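Local coordinates for protein delta (Bacillus subtilis, PDB 3ZH9) that probably forms part of the clamp-loader complex that places the beta sliding clamp on primed DNA, acting as the wrench that opens the clamp dimer, at residues Leu177-Leu182 against His285-Lys290; Gln217-Leu222 against Met252-Asn257. All coordinates share one frame; numbering follows the deposited sequence.

Interaction 1: residues Leu177-Leu182 against His285-Lys290; sequences LVNGHL and HPFRVK. With SO4 (sulfate ion), chain B; SO4 (sulfate ion), chain E.
G180 lays its CA on one face of the F287 ring, 3.7 Å from the centroid and 9° off the ring normal, a CH-pi contact, while the N179 carbonyl O meets CE1 of the same ring obliquely at 3.4 Å. The loop that does this completes the Schellman motif ending helix 168-177, with N179 as its C-prime residue, and runs through a type I' turn, V178 to H181, into the N-cap of helix 182-195. Glycine suits the spot: its phi is positive, and a CB would clash with F287 CD1. The phenyl reaches the turn from the first turn of helix 286-296 because its CG stands anti to the backbone N (chi1 -177°). Beside it, the N179 amide and the R288 guanidinium, turned well away from coplanar, share a water lying in the guanidinium plane, 3.0 Å from N179 ND2 and 2.9 Å from R288 NE. E216 accepts hydrogen bonds from both N179 ND2 and H181 NE2. Two sulfates, probably from the crystallisation liquor, sit between the segments. One lies at the edge of the H181 imidazole; the second puts O3 at the edges of the H181 and H285 rings and is held by H285 N, at its helix N-cap, and weakly by R288 NH1. The ring nitrogen ND1 of H181 donates to O2 of the first sulfate at 2.9 Å, nearly straight at 165°.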
loop_
_atom_site.group_PDB
_atom_site.type_symbol
_atom_site.label_atom_id
_atom_site.label_comp_id
_atom_site.label_asym_id
_atom_site.label_seq_id
_atom_site.Cartn_x
_atom_site.Cartn_y
_atom_site.Cartn_z
ATOM N N LEU A 177 -0.556 14.936 3.832
ATOM C CA LEU A 177 -1.648 15.301 2.941
ATOM C C LEU A 177 -2.296 14.080 2.304
ATOM O O LEU A 177 -3.499 14.057 2.069
ATOM C CB LEU A 177 -1.153 16.248 1.837
ATOM C CG LEU A 177 -0.857 17.698 2.233
ATOM C CD1 LEU A 177 -0.158 18.420 1.083
ATOM C CD2 LEU A 177 -2.121 18.436 2.654
ATOM N N VAL A 178 -1.496 13.064 2.010
ATOM C CA VAL A 178 -2.041 11.914 1.313
ATOM C C VAL A 178 -2.241 10.760 2.277
ATOM O O VAL A 178 -2.465 9.619 1.857
ATOM C CB VAL A 178 -1.175 11.500 0.102
ATOM C CG1 VAL A 178 -1.080 12.681 -0.883
ATOM C CG2 VAL A 178 0.202 11.030 0.549
ATOM N N ASN A 179 -2.179 11.078 3.568
ATOM C CA ASN A 179 -2.422 10.088 4.618
ATOM C C ASN A 179 -1.487 8.894 4.519
ATOM O O ASN A 179 -1.896 7.768 4.800
ATOM C CB ASN A 179 -3.868 9.581 4.569
ATOM C CG ASN A 179 -4.431 9.266 5.959
ATOM O OD1 ASN A 179 -4.076 9.912 6.942
ATOM N ND2 ASN A 179 -5.303 8.267 6.038
ATOM N N GLY A 180 -0.248 9.125 4.089
ATOM C CA GLY A 180 0.749 8.070 4.112
ATOM C C GLY A 180 0.722 7.013 3.008
ATOM O O GLY A 180 1.624 6.190 2.942
ATOM N N HIS A 181 -0.288 7.012 2.143
ATOM C CA HIS A 181 -0.334 6.018 1.053
ATOM C C HIS A 181 0.859 6.150 0.098
ATOM O O HIS A 181 1.080 7.227 -0.478
ATOM C CB HIS A 181 -1.626 6.166 0.257
ATOM C CG HIS A 181 -2.854 5.842 1.041
ATOM N ND1 HIS A 181 -3.301 4.550 1.221
ATOM C CD2 HIS A 181 -3.724 6.640 1.706
ATOM C CE1 HIS A 181 -4.398 4.566 1.960
ATOM N NE2 HIS A 181 -4.679 5.822 2.263
ATOM N N LEU A 182 1.621 5.069 -0.077
ATOM C CA LEU A 182 2.826 5.129 -0.908
ATOM C C LEU A 182 2.477 5.387 -2.362
ATOM O O LEU A 182 3.172 6.128 -3.044
ATOM C CB LEU A 182 3.695 3.866 -0.778
ATOM C CG LEU A 182 4.350 3.629 0.595
ATOM C CD1 LEU A 182 5.461 2.555 0.544
ATOM C CD2 LEU A 182 4.888 4.929 1.190
ATOM N N HIS A 285 -2.957 -0.813 6.593
ATOM C CA HIS A 285 -1.590 -0.302 6.687
ATOM C C HIS A 285 -1.325 0.266 8.077
ATOM O O HIS A 285 -2.144 1.013 8.616
ATOM C CB HIS A 285 -1.307 0.757 5.615
ATOM C CG HIS A 285 -0.880 0.182 4.300
ATOM N ND1 HIS A 285 0.408 -0.253 4.060
ATOM C CD2 HIS A 285 -1.568 -0.032 3.154
ATOM C CE1 HIS A 285 0.493 -0.713 2.825
ATOM N NE2 HIS A 285 -0.691 -0.589 2.252
ATOM N N PRO A 286 -0.177 -0.099 8.660
ATOM C CA PRO A 286 0.252 0.326 10.001
ATOM C C PRO A 286 0.220 1.849 10.181
ATOM O O PRO A 286 -0.035 2.329 11.283
ATOM C CB PRO A 286 1.699 -0.178 10.079
ATOM C CG PRO A 286 1.766 -1.305 9.106
ATOM C CD PRO A 286 0.841 -0.921 7.988
ATOM N N PHE A 287 0.487 2.595 9.109
ATOM C CA PHE A 287 0.446 4.055 9.165
ATOM C C PHE A 287 -0.937 4.528 9.603
ATOM O O PHE A 287 -1.074 5.420 10.460
ATOM C CB PHE A 287 0.788 4.651 7.794
ATOM C CG PHE A 287 0.842 6.152 7.786
ATOM C CD1 PHE A 287 -0.318 6.901 7.791
ATOM C CD2 PHE A 287 2.065 6.815 7.760
ATOM C CE1 PHE A 287 -0.270 8.287 7.786
ATOM C CE2 PHE A 287 2.121 8.190 7.752
ATOM C CZ PHE A 287 0.953 8.930 7.765
ATOM N N ARG A 288 -1.961 3.930 8.999
ATOM C CA ARG A 288 -3.346 4.285 9.293
ATOM C C ARG A 288 -3.816 3.671 10.638
ATOM O O ARG A 288 -4.638 4.256 11.366
ATOM C CB ARG A 288 -4.248 3.880 8.113
ATOM C CG ARG A 288 -5.718 4.201 8.315
ATOM C CD ARG A 288 -6.459 4.531 7.013
ATOM N NE ARG A 288 -7.864 4.822 7.295
ATOM C CZ ARG A 288 -8.867 3.984 7.049
ATOM N NH1 ARG A 288 -8.618 2.804 6.483
ATOM N NH2 ARG A 288 -10.121 4.330 7.362
ATOM N N VAL A 289 -3.270 2.509 10.984
ATOM C CA VAL A 289 -3.583 1.911 12.281
ATOM C C VAL A 289 -3.050 2.794 13.424
ATOM O O VAL A 289 -3.729 3.001 14.431
ATOM C CB VAL A 289 -3.031 0.485 12.407
ATOM C CG1 VAL A 289 -3.078 0.016 13.856
ATOM C CG2 VAL A 289 -3.794 -0.476 11.472
ATOM N N LYS A 290 -1.845 3.331 13.256
ATOM C CA LYS A 290 -1.267 4.224 14.263
ATOM C C LYS A 290 -2.178 5.417 14.553
ATOM O O LYS A 290 -2.405 5.770 15.717
ATOM C CB LYS A 290 0.127 4.704 13.847
ATOM C CG LYS A 290 0.813 5.544 14.904
ATOM C CD LYS A 290 0.746 4.850 16.260
ATOM C CE LYS A 290 1.063 5.813 17.396
HETATM S S SO4 B . -1.270 2.124 -1.078
HETATM O O1 SO4 B . 0.166 2.345 -1.257
HETATM O O2 SO4 B . -1.618 2.384 0.321
HETATM O O3 SO4 B . -1.580 0.736 -1.434
HETATM O O4 SO4 B . -2.057 3.020 -1.924
HETATM S S SO4 E . -5.250 1.069 4.353
HETATM O O1 SO4 E . -5.335 -0.358 4.644
HETATM O O2 SO4 E . -6.598 1.627 4.247
HETATM O O3 SO4 E . -4.539 1.264 3.093
HETATM O O4 SO4 E . -4.522 1.742 5.424
HETATM O O HOH W 1 -7.308 7.524 8.138
#

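Interaction 2: residues Gln217-Leu222 against Met252-Asn257; sequences QNIFEL and MALISN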
loop_
_atom_site.group_PDB
_atom_site.type_symbol
_atom_site.label_atom_id
_atom_site.label_comp_id
_atom_site.label_asym_id
_atom_site.label_seq_id
_atom_site.Cartn_x
_atom_site.Cartn_y
_atom_site.Cartn_z
ATOM N N GLN A 217 -7.907 11.921 4.339
ATOM C CA GLN A 217 -7.192 12.707 5.337
ATOM C C GLN A 217 -8.128 13.756 5.941
ATOM O O GLN A 217 -8.101 14.017 7.159
ATOM C CB GLN A 217 -5.955 13.364 4.722
ATOM C CG GLN A 217 -5.454 14.567 5.508
ATOM C CD GLN A 217 -4.794 14.171 6.801
ATOM O OE1 GLN A 217 -4.387 13.028 6.961
ATOM N NE2 GLN A 217 -4.684 15.110 7.731
ATOM N N ASN A 218 -8.968 14.351 5.093
ATOM C CA ASN A 218 -9.960 15.313 5.576
ATOM C C ASN A 218 -10.897 14.679 6.606
ATOM O O ASN A 218 -11.150 15.263 7.665
ATOM C CB ASN A 218 -10.745 15.928 4.417
ATOM C CG ASN A 218 -10.052 17.157 3.832
ATOM O OD1 ASN A 218 -9.567 18.017 4.567
ATOM N ND2 ASN A 218 -9.982 17.228 2.515
ATOM N N ILE A 219 -11.389 13.477 6.302
ATOM C CA ILE A 219 -12.226 12.721 7.247
ATOM C C ILE A 219 -11.493 12.513 8.569
ATOM O O ILE A 219 -12.045 12.764 9.643
ATOM C CB ILE A 219 -12.642 11.337 6.683
ATOM C CG1 ILE A 219 -13.493 11.490 5.420
ATOM C CG2 ILE A 219 -13.357 10.498 7.753
ATOM C CD1 ILE A 219 -14.469 12.637 5.473
ATOM N N PHE A 220 -10.243 12.060 8.498
ATOM C CA PHE A 220 -9.453 11.897 9.715
ATOM C C PHE A 220 -9.451 13.188 10.533
ATOM O O PHE A 220 -9.711 13.186 11.742
ATOM C CB PHE A 220 -8.006 11.478 9.396
ATOM C CG PHE A 220 -7.126 11.390 10.616
ATOM C CD1 PHE A 220 -7.219 10.306 11.479
ATOM C CD2 PHE A 220 -6.225 12.398 10.914
ATOM C CE1 PHE A 220 -6.422 10.225 12.612
ATOM C CE2 PHE A 220 -5.430 12.323 12.041
ATOM C CZ PHE A 220 -5.533 11.234 12.895
ATOM N N GLU A 221 -9.158 14.292 9.866
ATOM C CA GLU A 221 -9.020 15.583 10.545
ATOM C C GLU A 221 -10.347 16.056 11.099
ATOM O O GLU A 221 -10.414 16.629 12.196
ATOM C CB GLU A 221 -8.453 16.642 9.593
ATOM C CG GLU A 221 -6.951 16.527 9.356
ATOM C CD GLU A 221 -6.136 16.655 10.640
ATOM O OE1 GLU A 221 -6.684 17.132 11.662
ATOM O OE2 GLU A 221 -4.943 16.273 10.625
ATOM N N LEU A 222 -11.407 15.828 10.335
ATOM C CA LEU A 222 -12.732 16.200 10.792
ATOM C C LEU A 222 -13.003 15.525 12.128
ATOM O O LEU A 222 -13.602 16.114 13.018
ATOM C CB LEU A 222 -13.775 15.757 9.774
ATOM C CG LEU A 222 -15.232 15.851 10.220
ATOM C CD1 LEU A 222 -15.566 17.276 10.616
ATOM C CD2 LEU A 222 -16.135 15.364 9.091
ATOM N N MET A 252 -20.234 9.951 4.553
ATOM C CA MET A 252 -20.731 9.195 5.687
ATOM C C MET A 252 -20.063 7.825 5.751
ATOM O O MET A 252 -19.660 7.365 6.826
ATOM C CB MET A 252 -22.246 9.054 5.578
ATOM C CG MET A 252 -22.862 8.098 6.594
ATOM S SD MET A 252 -24.216 7.149 5.863
ATOM C CE MET A 252 -23.322 6.152 4.667
ATOM N N ALA A 253 -19.942 7.184 4.592
ATOM C CA ALA A 253 -19.305 5.879 4.503
ATOM C C ALA A 253 -17.870 5.936 5.011
ATOM O O ALA A 253 -17.454 5.091 5.795
ATOM C CB ALA A 253 -19.342 5.367 3.059
ATOM N N LEU A 254 -17.110 6.934 4.567
ATOM C CA LEU A 254 -15.736 7.110 5.043
ATOM C C LEU A 254 -15.651 7.400 6.558
ATOM O O LEU A 254 -14.757 6.911 7.238
ATOM C CB LEU A 254 -15.037 8.223 4.259
ATOM C CG LEU A 254 -14.971 8.030 2.737
ATOM C CD1 LEU A 254 -14.337 9.246 2.055
ATOM C CD2 LEU A 254 -14.242 6.754 2.342
ATOM N N ILE A 255 -16.560 8.228 7.063
ATOM C CA ILE A 255 -16.638 8.483 8.486
ATOM C C ILE A 255 -16.896 7.142 9.174
ATOM O O ILE A 255 -16.200 6.763 10.110
ATOM C CB ILE A 255 -17.752 9.496 8.805
ATOM C CG1 ILE A 255 -17.372 10.872 8.251
ATOM C CG2 ILE A 255 -18.004 9.572 10.320
ATOM C CD1 ILE A 255 -18.527 11.888 8.245
ATOM N N SER A 256 -17.873 6.407 8.660
ATOM C CA SER A 256 -18.197 5.085 9.180
ATOM C C SER A 256 -16.982 4.144 9.177
ATOM O O SER A 256 -16.703 3.489 10.175
ATOM C CB SER A 256 -19.370 4.479 8.388
ATOM O OG SER A 256 -19.737 3.217 8.917
ATOM N N ASN A 257 -16.263 4.071 8.059
ATOM C CA ASN A 257 -15.076 3.220 7.982
ATOM C C ASN A 257 -14.021 3.580 9.050
ATOM O O ASN A 257 -13.326 2.712 9.579
ATOM C CB ASN A 257 -14.417 3.315 6.592
ATOM C CG ASN A 257 -15.330 2.844 5.460
ATOM O OD1 ASN A 257 -16.221 2.013 5.653
ATOM N ND2 ASN A 257 -15.098 3.376 4.262
#
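An apolar helix-helix crossing joins helix 215-227 to helix 248-269 inside the C-terminal, post-AAA region of delta. The two short axes approach to 9.8 Å and cross at -64°, and the backbones come nearest where I219 faces I255. I219 carries most of the contact by dividing its two branches. Its CG1 lies beside the backbone N (chi1 -62°) and rests on L254 CB at 3.8 Å, with L254 CD1 a little farther off; the two side chains cross at about a right angle. The other branch, CG2, lies over the backbone of the facing helix, 3.9 Å from I255 CA, and also touches I255 CG1. An alanine in place of I219 would lack both branches and is likely to leave a gap against L254 and I255. One turn on, L222 CD2 meets I255 CD1 more loosely, at 4.3 Å. I219 and L222 are buried, and the same two side chains also touch helix 231-243, through L241 for I219 and through S234 and I237 for L222. M252, whose CB points away from helix 215-227, touches L311, M314 and D315 of helix 301-319, and I255 also reaches L311; helix 248-269 is thus packed on both.

Overall arrangement
Interaction 2 is nested along the chain within the loop closed by interaction 1: the order is 177-182, 217-222, 252-257, then 285-290. Their centres lie about 14 Å apart, and they touch where N179 and the L177 carbonyl pack against Q217. Interaction 1 lies nearer the middle of the chain, about 9 Å from its centre, and brings the loop between helices 168-177 and 182-195 against helix 286-296 of the C-terminal family region; interaction 2, about 19 Å from the centre of the chain, joins two helices within that region. Through E216 at its start, helix 215-227 belongs to both neighbourhoods, linking the earlier helices to the C-terminal helical bundle.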